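Local structure of periplasmic branched-chain amino acid-binding protein (Burkholderia mallei, 3I09) at residues 97-102 with 118-123; 231-236 with 346-351; 144-149 with 201-206. The protein probably captures branched-chain amino acids in the periplasm for an ABC transporter, and is seen here holding acetoacetic acid. One frame throughout, in Å; residues are numbered along the deposited sequence.

Interaction 1. Residues 97-102 with 118-123; sequences VYINIG and VHYAYD. With AAE (acetoacetic acid), chain C.
Ile99 pairs with Val118 and Asn100 with His119 as parallel bridges, and the end-to-end directions of 98-102 and 118-122 differ by only 13°. Three backbone bonds carry the ladder: Val118 N to Tyr98 O at 2.8 Å, Asn100 N to Val118 O at 2.8 Å, and Tyr120 N to Asn100 O at 2.9 Å. They join strand 117-119, outermost in the six-stranded sheet of one lobe of this type I periplasmic binding protein, to its neighbour 97-100.

On one face Ile99 and Val118 lie alongside each other, with Ile99 CG1 3.9 Å from Val118 CB, while the other branch, CG2, reaches Tyr120 CB. Ile101 extends the apolar row, CD1 against Tyr120 CB and CG2 against Ala121 CB, and helix 278-297 lies against Ile101 and Ala121.

The face carrying Asn100 and His119 bears the polar contacts. The His119 ring stands 75° from the Asn100 amide and turns its CD2 edge to Asn100 O, 3.5 Å away and in the ring plane. Its NE2 bonds to Ala103 O, and Asn100 OD1 to Ala103 N, while Asn100 ND2 donates over 3.0 Å to Tyr98 OH, itself hydrogen-bonded to Ala84 O.

In Tyr122, CG sits between the backbone N and the carbonyl carbon (chi1 74°), and the ring runs back to Gly102, where Tyr122 OH donates to Gly102 O at 2.7 Å from above the carbonyl plane. A water also joins Tyr122 N to Ile101 O. Gly102 O is 2.7 Å from O8 of acetoacetic acid too, consistent with the hydroxyl steadying a pocket-lining carbonyl.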
loop_
_atom_site.group_PDB
_atom_site.type_symbol
_atom_site.label_atom_id
_atom_site.label_comp_id
_atom_site.label_asym_id
_atom_site.label_seq_id
_atom_site.Cartn_x
_atom_site.Cartn_y
_atom_site.Cartn_z
ATOM N N VAL A 97 2.808 13.567 13.775
ATOM C CA VAL A 97 1.935 12.518 13.278
ATOM C C VAL A 97 2.207 12.162 11.806
ATOM O O VAL A 97 2.232 13.032 10.918
ATOM C CB VAL A 97 0.425 12.898 13.454
ATOM C CG1 VAL A 97 -0.510 11.772 12.885
ATOM C CG2 VAL A 97 0.128 13.212 14.952
ATOM N N TYR A 98 2.428 10.876 11.571
ATOM C CA TYR A 98 2.822 10.359 10.288
ATOM C C TYR A 98 1.895 9.186 9.919
ATOM O O TYR A 98 1.893 8.135 10.597
ATOM C CB TYR A 98 4.279 9.902 10.348
ATOM C CG TYR A 98 4.805 9.187 9.098
ATOM C CD1 TYR A 98 4.612 9.700 7.814
ATOM C CD2 TYR A 98 5.543 8.019 9.224
ATOM C CE1 TYR A 98 5.132 9.054 6.698
ATOM C CE2 TYR A 98 6.060 7.361 8.132
ATOM C CZ TYR A 98 5.855 7.871 6.873
ATOM O OH TYR A 98 6.361 7.184 5.809
ATOM N N ILE A 99 1.140 9.359 8.835
ATOM C CA ILE A 99 0.293 8.298 8.358
ATOM C C ILE A 99 0.786 7.870 6.993
ATOM O O ILE A 99 0.840 8.669 6.045
ATOM C CB ILE A 99 -1.166 8.727 8.288
ATOM C CG1 ILE A 99 -1.613 9.196 9.661
ATOM C CG2 ILE A 99 -2.018 7.538 7.817
ATOM C CD1 ILE A 99 -3.065 9.704 9.689
ATOM N N ASN A 100 1.220 6.623 6.901
ATOM C CA ASN A 100 1.673 6.075 5.631
ATOM C C ASN A 100 0.617 5.207 4.951
ATOM O O ASN A 100 0.060 4.287 5.567
ATOM C CB ASN A 100 2.949 5.282 5.770
ATOM C CG ASN A 100 3.528 4.949 4.396
ATOM O OD1 ASN A 100 2.995 4.096 3.702
ATOM N ND2 ASN A 100 4.566 5.692 3.973
ATOM N N ILE A 101 0.314 5.551 3.692
ATOM C CA ILE A 101 -0.642 4.787 2.895
ATOM C C ILE A 101 0.042 3.953 1.799
ATOM O O ILE A 101 -0.187 2.736 1.674
ATOM C CB ILE A 101 -1.675 5.722 2.198
ATOM C CG1 ILE A 101 -2.718 6.250 3.203
ATOM C CG2 ILE A 101 -2.407 4.982 1.082
ATOM C CD1 ILE A 101 -2.190 7.055 4.265
ATOM N N GLY A 102 0.867 4.601 0.978
ATOM C CA GLY A 102 1.287 3.968 -0.256
ATOM C C GLY A 102 2.323 2.863 -0.127
ATOM O O GLY A 102 2.408 2.007 -1.016
ATOM N N VAL A 118 1.234 5.654 11.770
ATOM C CA VAL A 118 0.088 4.856 11.436
ATOM C C VAL A 118 0.345 4.250 10.057
ATOM O O VAL A 118 0.699 4.987 9.128
ATOM C CB VAL A 118 -1.185 5.708 11.404
ATOM C CG1 VAL A 118 -2.402 4.862 10.965
ATOM C CG2 VAL A 118 -1.406 6.327 12.783
ATOM N N HIS A 119 0.129 2.932 9.926
ATOM C CA HIS A 119 0.254 2.255 8.637
ATOM C C HIS A 119 -1.160 1.881 8.220
ATOM O O HIS A 119 -1.790 0.998 8.792
ATOM C CB HIS A 119 1.210 1.054 8.724
ATOM C CG HIS A 119 1.816 0.664 7.391
ATOM N ND1 HIS A 119 2.595 -0.461 7.238
ATOM C CD2 HIS A 119 1.825 1.288 6.189
ATOM C CE1 HIS A 119 2.995 -0.553 5.982
ATOM N NE2 HIS A 119 2.548 0.497 5.319
ATOM N N TYR A 120 -1.677 2.617 7.236
ATOM C CA TYR A 120 -3.109 2.741 7.084
ATOM C C TYR A 120 -3.802 1.727 6.171
ATOM O O TYR A 120 -4.929 1.303 6.486
ATOM C CB TYR A 120 -3.493 4.150 6.639
ATOM C CG TYR A 120 -4.948 4.530 6.889
ATOM C CD1 TYR A 120 -5.341 5.093 8.102
ATOM C CD2 TYR A 120 -5.911 4.424 5.863
ATOM C CE1 TYR A 120 -6.660 5.501 8.315
ATOM C CE2 TYR A 120 -7.249 4.808 6.079
ATOM C CZ TYR A 120 -7.605 5.372 7.304
ATOM O OH TYR A 120 -8.902 5.754 7.563
ATOM N N ALA A 121 -3.183 1.393 5.039
ATOM C CA ALA A 121 -3.895 0.686 3.950
ATOM C C ALA A 121 -3.623 -0.802 3.800
ATOM O O ALA A 121 -4.557 -1.598 3.611
ATOM C CB ALA A 121 -3.670 1.395 2.621
ATOM N N TYR A 122 -2.361 -1.179 3.838
ATOM C CA TYR A 122 -1.928 -2.566 3.626
ATOM C C TYR A 122 -0.492 -2.684 4.127
ATOM O O TYR A 122 0.153 -1.685 4.353
ATOM C CB TYR A 122 -1.979 -2.988 2.160
ATOM C CG TYR A 122 -0.898 -2.397 1.324
ATOM C CD1 TYR A 122 -0.888 -1.035 1.032
ATOM C CD2 TYR A 122 0.211 -3.148 0.945
ATOM C CE1 TYR A 122 0.169 -0.455 0.292
ATOM C CE2 TYR A 122 1.247 -2.588 0.171
ATOM C CZ TYR A 122 1.237 -1.250 -0.121
ATOM O OH TYR A 122 2.279 -0.707 -0.855
ATOM N N ASP A 123 -0.005 -3.900 4.299
ATOM C CA ASP A 123 1.442 -4.102 4.450
ATOM C C ASP A 123 1.851 -5.432 3.873
ATOM O O ASP A 123 1.021 -6.227 3.408
ATOM C CB ASP A 123 1.964 -3.905 5.902
ATOM C CG ASP A 123 1.478 -4.952 6.891
ATOM O OD1 ASP A 123 1.264 -6.111 6.507
ATOM O OD2 ASP A 123 1.330 -4.567 8.087
HETATM O O1 AAE C . 6.248 -0.104 -0.434
HETATM C C2 AAE C . 6.558 0.009 -1.633
HETATM O O3 AAE C . 7.686 0.404 -2.000
HETATM C C4 AAE C . 5.541 -0.410 -2.681
HETATM C C5 AAE C . 4.699 0.753 -3.124
HETATM O O8 AAE C . 4.703 1.840 -2.498
HETATM C C9 AAE C . 3.748 0.463 -4.248
HETATM O O HOH W 1 -0.388 1.098 3.885
#

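Interaction 2. Residues 231-236 with 346-351; sequences MFINDV and EPWDYY. With EDO (1,2-ethanediol), chain G.
Ile233 projects into the three aromatic residues Trp348, Tyr350 and Tyr351 and crosses each side chain at about a right angle. Its CB already meets one of them, lying 3.2 Å from Tyr351 OH in the conformer of Tyr351 described. From there CG1 runs anti to the backbone N (chi1 -160°) and comes within 3.6 Å of Tyr350 CD2, while also meeting the edge of the Trp348 indole in the ring plane. The branch CG2 only grazes that indole, at 4.2 Å from Trp348 CZ3. The chain stays extended at its second torsion (chi2 -179°), and the tip, CD1, ends 3.7 Å from Trp348 CE3.

Ile233 is in the first turn of helix 233-239, which follows the last strand of the four-stranded parallel sheet, whereas 346-351 opens with a type II turn from Glu346 to Asp349 and runs into strand 351-357 of the antiparallel sheet. Trp348 also stacks on His237, one residue beyond the helical segment.

One turn along the helix from Ile233, Val236 makes a CH-pi contact: CG1 is 3.9 Å from the centroid of the Tyr350 ring, over its face and 28° off the normal. For the conformers given of Tyr351 and of selenomethionine Met231, a water accepts from Tyr351 OH at 2.8 Å and donates to Met231 O. At the start of the helix, N-cap Phe232 gives its backbone N to Asp235 OD2 over 2.8 Å, a nearly straight bond met on the anti side of the carboxylate, while the Phe232 ring packs on Ser278 and Leu279 of helix 278-297.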
loop_
_atom_site.group_PDB
_atom_site.type_symbol
_atom_site.label_atom_id
_atom_site.label_comp_id
_atom_site.label_asym_id
_atom_site.label_seq_id
_atom_site.Cartn_x
_atom_site.Cartn_y
_atom_site.Cartn_z
HETATM N N MSE A 231 -0.500 -5.976 -6.615
HETATM C CA MSE A 231 -1.061 -5.551 -7.910
HETATM C C MSE A 231 -2.247 -4.630 -7.592
HETATM O O MSE A 231 -3.100 -4.994 -6.806
HETATM C CB MSE A 231 -1.521 -6.800 -8.693
HETATM C CG MSE A 231 -2.366 -6.575 -9.950
HETATM SE SE MSE A 231 -2.332 -8.149 -11.115
HETATM C CE MSE A 231 -0.419 -8.203 -11.384
ATOM N N PHE A 232 -2.258 -3.437 -8.155
ATOM C CA PHE A 232 -3.329 -2.493 -7.972
ATOM C C PHE A 232 -4.180 -2.463 -9.246
ATOM O O PHE A 232 -3.786 -2.980 -10.288
ATOM C CB PHE A 232 -2.746 -1.091 -7.682
ATOM C CG PHE A 232 -2.012 -1.016 -6.390
ATOM C CD1 PHE A 232 -2.699 -0.850 -5.200
ATOM C CD2 PHE A 232 -0.630 -1.195 -6.358
ATOM C CE1 PHE A 232 -2.002 -0.794 -3.973
ATOM C CE2 PHE A 232 0.058 -1.136 -5.135
ATOM C CZ PHE A 232 -0.627 -0.961 -3.965
ATOM N N ILE A 233 -5.316 -1.793 -9.184
ATOM C CA ILE A 233 -6.240 -1.785 -10.318
ATOM C C ILE A 233 -5.586 -1.191 -11.573
ATOM O O ILE A 233 -5.847 -1.655 -12.670
ATOM C CB ILE A 233 -7.583 -1.073 -9.953
ATOM C CG1 ILE A 233 -8.675 -1.493 -10.925
ATOM C CG2 ILE A 233 -7.439 0.489 -9.910
ATOM C CD1 ILE A 233 -10.011 -0.833 -10.647
ATOM N N ASN A 234 -4.675 -0.238 -11.407
ATOM C CA ASN A 234 -4.019 0.412 -12.552
ATOM C C ASN A 234 -3.059 -0.537 -13.272
ATOM O O ASN A 234 -2.813 -0.416 -14.489
ATOM C CB ASN A 234 -3.241 1.656 -12.105
ATOM C CG ASN A 234 -4.053 2.550 -11.215
ATOM O OD1 ASN A 234 -4.241 2.234 -10.010
ATOM N ND2 ASN A 234 -4.617 3.621 -11.794
ATOM N N ASP A 235 -2.504 -1.475 -12.504
ATOM C CA ASP A 235 -1.607 -2.474 -13.059
ATOM C C ASP A 235 -2.406 -3.440 -13.951
ATOM O O ASP A 235 -1.997 -3.792 -15.060
ATOM C CB ASP A 235 -0.887 -3.221 -11.925
ATOM C CG ASP A 235 -0.111 -2.299 -10.961
ATOM O OD1 ASP A 235 0.556 -1.345 -11.422
ATOM O OD2 ASP A 235 -0.122 -2.566 -9.716
ATOM N N VAL A 236 -3.582 -3.859 -13.482
ATOM C CA VAL A 236 -4.470 -4.657 -14.337
ATOM C C VAL A 236 -4.889 -3.887 -15.603
ATOM O O VAL A 236 -4.921 -4.437 -16.709
ATOM C CB VAL A 236 -5.710 -5.170 -13.568
ATOM C CG1 VAL A 236 -6.602 -6.028 -14.475
ATOM C CG2 VAL A 236 -5.280 -6.008 -12.309
ATOM N N GLU A 346 -18.311 -4.027 -17.336
ATOM C CA GLU A 346 -18.176 -2.609 -17.665
ATOM C C GLU A 346 -16.725 -2.247 -17.486
ATOM O O GLU A 346 -15.951 -3.044 -16.922
ATOM C CB GLU A 346 -19.083 -1.728 -16.806
ATOM C CG GLU A 346 -18.827 -1.862 -15.309
ATOM C CD GLU A 346 -19.552 -2.998 -14.644
ATOM O OE1 GLU A 346 -20.665 -3.335 -15.079
ATOM O OE2 GLU A 346 -19.037 -3.507 -13.613
ATOM N N PRO A 347 -16.335 -1.045 -17.949
ATOM C CA PRO A 347 -14.932 -0.672 -17.785
ATOM C C PRO A 347 -14.502 -0.722 -16.333
ATOM O O PRO A 347 -15.248 -0.335 -15.425
ATOM C CB PRO A 347 -14.896 0.756 -18.327
ATOM C CG PRO A 347 -16.030 0.777 -19.326
ATOM C CD PRO A 347 -17.085 -0.036 -18.708
ATOM N N TRP A 348 -13.282 -1.207 -16.130
ATOM C CA TRP A 348 -12.678 -1.379 -14.809
ATOM C C TRP A 348 -13.254 -2.479 -13.946
ATOM O O TRP A 348 -12.850 -2.613 -12.788
ATOM C CB TRP A 348 -12.568 -0.057 -14.018
ATOM C CG TRP A 348 -11.855 1.062 -14.724
ATOM C CD1 TRP A 348 -12.417 1.960 -15.590
ATOM C CD2 TRP A 348 -10.509 1.495 -14.527
ATOM N NE1 TRP A 348 -11.480 2.891 -15.996
ATOM C CE2 TRP A 348 -10.297 2.620 -15.368
ATOM C CE3 TRP A 348 -9.438 1.003 -13.780
ATOM C CZ2 TRP A 348 -9.080 3.291 -15.431
ATOM C CZ3 TRP A 348 -8.220 1.667 -13.844
ATOM C CH2 TRP A 348 -8.050 2.799 -14.681
ATOM N N ASP A 349 -14.161 -3.291 -14.492
ATOM C CA ASP A 349 -14.715 -4.427 -13.749
ATOM C C ASP A 349 -13.727 -5.594 -13.834
ATOM O O ASP A 349 -13.795 -6.378 -14.754
ATOM C CB ASP A 349 -16.109 -4.784 -14.307
ATOM C CG ASP A 349 -16.706 -6.045 -13.707
ATOM O OD1 ASP A 349 -16.273 -6.447 -12.626
ATOM O OD2 ASP A 349 -17.662 -6.608 -14.301
ATOM N N TYR A 350 -12.803 -5.690 -12.876
ATOM C CA TYR A 350 -11.695 -6.618 -12.996
ATOM C C TYR A 350 -11.665 -7.763 -11.988
ATOM O O TYR A 350 -10.950 -8.750 -12.245
ATOM C CB TYR A 350 -10.350 -5.864 -12.886
ATOM C CG TYR A 350 -10.087 -4.777 -13.909
ATOM C CD1 TYR A 350 -10.698 -4.776 -15.161
ATOM C CD2 TYR A 350 -9.117 -3.797 -13.677
ATOM C CE1 TYR A 350 -10.393 -3.809 -16.112
ATOM C CE2 TYR A 350 -8.834 -2.811 -14.628
ATOM C CZ TYR A 350 -9.481 -2.810 -15.808
ATOM O OH TYR A 350 -9.215 -1.844 -16.742
ATOM N N TYR A 351 -12.380 -7.654 -10.864
ATOM C CA TYR A 351 -12.193 -8.536 -9.715
ATOM C C TYR A 351 -13.364 -9.439 -9.390
ATOM O O TYR A 351 -14.505 -9.000 -9.466
ATOM C CB TYR A 351 -12.032 -7.684 -8.472
ATOM C CG TYR A 351 -10.937 -6.665 -8.489
ATOM C CD1 TYR A 351 -9.614 -7.043 -8.313
ATOM C CD2 TYR A 351 -11.229 -5.315 -8.595
ATOM C CE1 TYR A 351 -8.614 -6.107 -8.261
ATOM C CE2 TYR A 351 -10.224 -4.365 -8.564
ATOM C CZ TYR A 351 -8.920 -4.768 -8.411
ATOM O OH TYR A 351 -7.914 -3.837 -8.379
HETATM C C1 EDO G . 0.456 0.796 -13.520
HETATM O O1 EDO G . 0.820 0.972 -12.154
HETATM C C2 EDO G . 1.446 1.563 -14.376
HETATM O O2 EDO G . 2.322 0.701 -15.128
HETATM O O HOH W 2 -5.879 -4.685 -6.731
#

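Interaction 3. Residues 144-149 with 201-206; sequences FFLTAD and LANAGG
Leu146 with Leu201 and Thr147 with Ala202 form a parallel strand pairing at the heart of the second lobe, where 142-148 and 198-202 are the two inner strands of a four-stranded parallel sheet. The CA atoms of Thr147 and Ala202 are 4.6 Å apart. Within 144-149 and 201-206 both cross-strand bonds centre on Ala202: its N donates to Leu146 O at 2.8 Å, and its O accepts from Ala148 N at 3.0 Å. The ladder continues upstream through Leu146 with Gly200.

On one face the leucines meet obliquely by single methyls, Leu146 CD2 to Leu201 CD2 at 3.9 Å. On the other, Thr147 OG1 stands 3.7 Å from Ala202 CB and bonds to Glu157 of helix 151-166. Just past strand 198-202, Asn203 CB packs 3.9 Å from Ala148 CB, at the end of the other strand. Asn203 brings ND2 near Leu146 CD2; that amide is tied to Thr208 through OD1 and to His177 through ND2.

Ala202 also centres an inverse gamma turn. This turn and the two bonds to Ala202 are consistent with a defined exit from the sheet toward Ala204, which touches acetoacetic acid.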
loop_
_atom_site.group_PDB
_atom_site.type_symbol
_atom_site.label_atom_id
_atom_site.label_comp_id
_atom_site.label_asym_id
_atom_site.label_seq_id
_atom_site.Cartn_x
_atom_site.Cartn_y
_atom_site.Cartn_z
ATOM N N PHE A 144 10.125 -19.449 -6.566
ATOM C CA PHE A 144 11.325 -18.669 -6.874
ATOM C C PHE A 144 10.888 -17.204 -6.891
ATOM O O PHE A 144 9.859 -16.855 -7.497
ATOM C CB PHE A 144 11.940 -19.074 -8.213
ATOM C CG PHE A 144 13.339 -18.521 -8.442
ATOM C CD1 PHE A 144 13.522 -17.277 -9.019
ATOM C CD2 PHE A 144 14.467 -19.261 -8.068
ATOM C CE1 PHE A 144 14.806 -16.782 -9.230
ATOM C CE2 PHE A 144 15.751 -18.771 -8.288
ATOM C CZ PHE A 144 15.912 -17.531 -8.859
ATOM N N PHE A 145 11.637 -16.344 -6.209
ATOM C CA PHE A 145 11.258 -14.912 -6.127
ATOM C C PHE A 145 12.016 -14.042 -7.118
ATOM O O PHE A 145 13.254 -14.209 -7.330
ATOM C CB PHE A 145 11.418 -14.366 -4.713
ATOM C CG PHE A 145 10.444 -14.933 -3.733
ATOM C CD1 PHE A 145 9.195 -14.374 -3.604
ATOM C CD2 PHE A 145 10.758 -16.051 -2.971
ATOM C CE1 PHE A 145 8.257 -14.910 -2.736
ATOM C CE2 PHE A 145 9.828 -16.583 -2.067
ATOM C CZ PHE A 145 8.581 -16.015 -1.964
ATOM N N LEU A 146 11.269 -13.109 -7.721
ATOM C CA LEU A 146 11.849 -11.975 -8.440
ATOM C C LEU A 146 11.605 -10.777 -7.528
ATOM O O LEU A 146 10.457 -10.382 -7.301
ATOM C CB LEU A 146 11.156 -11.774 -9.784
ATOM C CG LEU A 146 11.579 -10.607 -10.668
ATOM C CD1 LEU A 146 13.066 -10.700 -11.062
ATOM C CD2 LEU A 146 10.715 -10.538 -11.936
ATOM N N THR A 147 12.673 -10.179 -7.013
ATOM C CA THR A 147 12.544 -9.262 -5.894
ATOM C C THR A 147 13.162 -7.904 -6.204
ATOM O O THR A 147 14.368 -7.818 -6.526
ATOM C CB THR A 147 13.252 -9.853 -4.670
ATOM O OG1 THR A 147 12.661 -11.132 -4.361
ATOM C CG2 THR A 147 13.199 -8.909 -3.446
ATOM N N ALA A 148 12.374 -6.848 -6.046
ATOM C CA ALA A 148 12.886 -5.489 -6.197
ATOM C C ALA A 148 13.934 -5.228 -5.106
ATOM O O ALA A 148 13.693 -5.459 -3.918
ATOM C CB ALA A 148 11.770 -4.443 -6.109
ATOM N N ASP A 149 15.070 -4.694 -5.528
ATOM C CA ASP A 149 16.244 -4.529 -4.666
ATOM C C ASP A 149 16.196 -3.285 -3.809
ATOM O O ASP A 149 16.976 -2.354 -4.017
ATOM C CB ASP A 149 17.527 -4.536 -5.533
ATOM C CG ASP A 149 18.819 -4.639 -4.697
ATOM O OD1 ASP A 149 18.758 -5.014 -3.494
ATOM O OD2 ASP A 149 19.915 -4.339 -5.266
ATOM N N LEU A 201 6.367 -12.499 -7.531
ATOM C CA LEU A 201 6.748 -11.149 -7.919
ATOM C C LEU A 201 6.765 -10.231 -6.713
ATOM O O LEU A 201 5.722 -9.679 -6.319
ATOM C CB LEU A 201 5.748 -10.626 -8.938
ATOM C CG LEU A 201 5.697 -11.458 -10.213
ATOM C CD1 LEU A 201 4.567 -10.962 -11.131
ATOM C CD2 LEU A 201 7.047 -11.448 -10.932
ATOM N N ALA A 202 7.927 -10.137 -6.062
ATOM C CA ALA A 202 8.094 -9.293 -4.875
ATOM C C ALA A 202 8.516 -7.909 -5.349
ATOM O O ALA A 202 9.639 -7.435 -5.104
ATOM C CB ALA A 202 9.152 -9.921 -3.900
ATOM N N ASN A 203 7.591 -7.250 -6.036
ATOM C CA ASN A 203 7.846 -5.943 -6.635
ATOM C C ASN A 203 6.475 -5.314 -6.861
ATOM O O ASN A 203 5.493 -5.906 -6.441
ATOM C CB ASN A 203 8.690 -6.055 -7.911
ATOM C CG ASN A 203 8.060 -6.928 -9.015
ATOM O OD1 ASN A 203 6.854 -7.136 -9.082
ATOM N ND2 ASN A 203 8.898 -7.330 -9.971
ATOM N N ALA A 204 6.410 -4.140 -7.463
ATOM C CA ALA A 204 5.134 -3.392 -7.512
ATOM C C ALA A 204 5.081 -2.473 -8.717
ATOM O O ALA A 204 6.100 -2.184 -9.365
ATOM C CB ALA A 204 4.970 -2.573 -6.252
ATOM N N GLY A 205 3.886 -1.982 -9.002
ATOM C CA GLY A 205 3.713 -0.951 -9.993
ATOM C C GLY A 205 4.276 -1.282 -11.361
ATOM O O GLY A 205 4.076 -2.379 -11.888
ATOM N N GLY A 206 5.010 -0.327 -11.944
ATOM C CA GLY A 206 5.586 -0.528 -13.276
ATOM C C GLY A 206 6.492 -1.751 -13.371
ATOM O O GLY A 206 6.581 -2.364 -14.447
#

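In the fold
Interactions 1 and 3 are parallel strand pairs in the two different lobes, 21 Å apart between centres, yet their nearest atoms are only about 6 Å apart. Gly102 and Tyr122 of the first and Ala204 of the third belong to the pocket of acetoacetic acid, which is also hydrogen-bonded by Asn80, Ser81, Gly104 and Tyr150. Interaction 2 has its centre 23 Å from that of interaction 1 and 20 Å from that of interaction 3, but touches both: Tyr122 OH lies 4.3 Å from Phe232 CZ, and Asp235 OD1 lies 3.5 Å from Gly205 CA. The Phe232 side chain, about 4 Å from the ligand at the nearest atoms, thus brings segment 231-236 to the cleft as well.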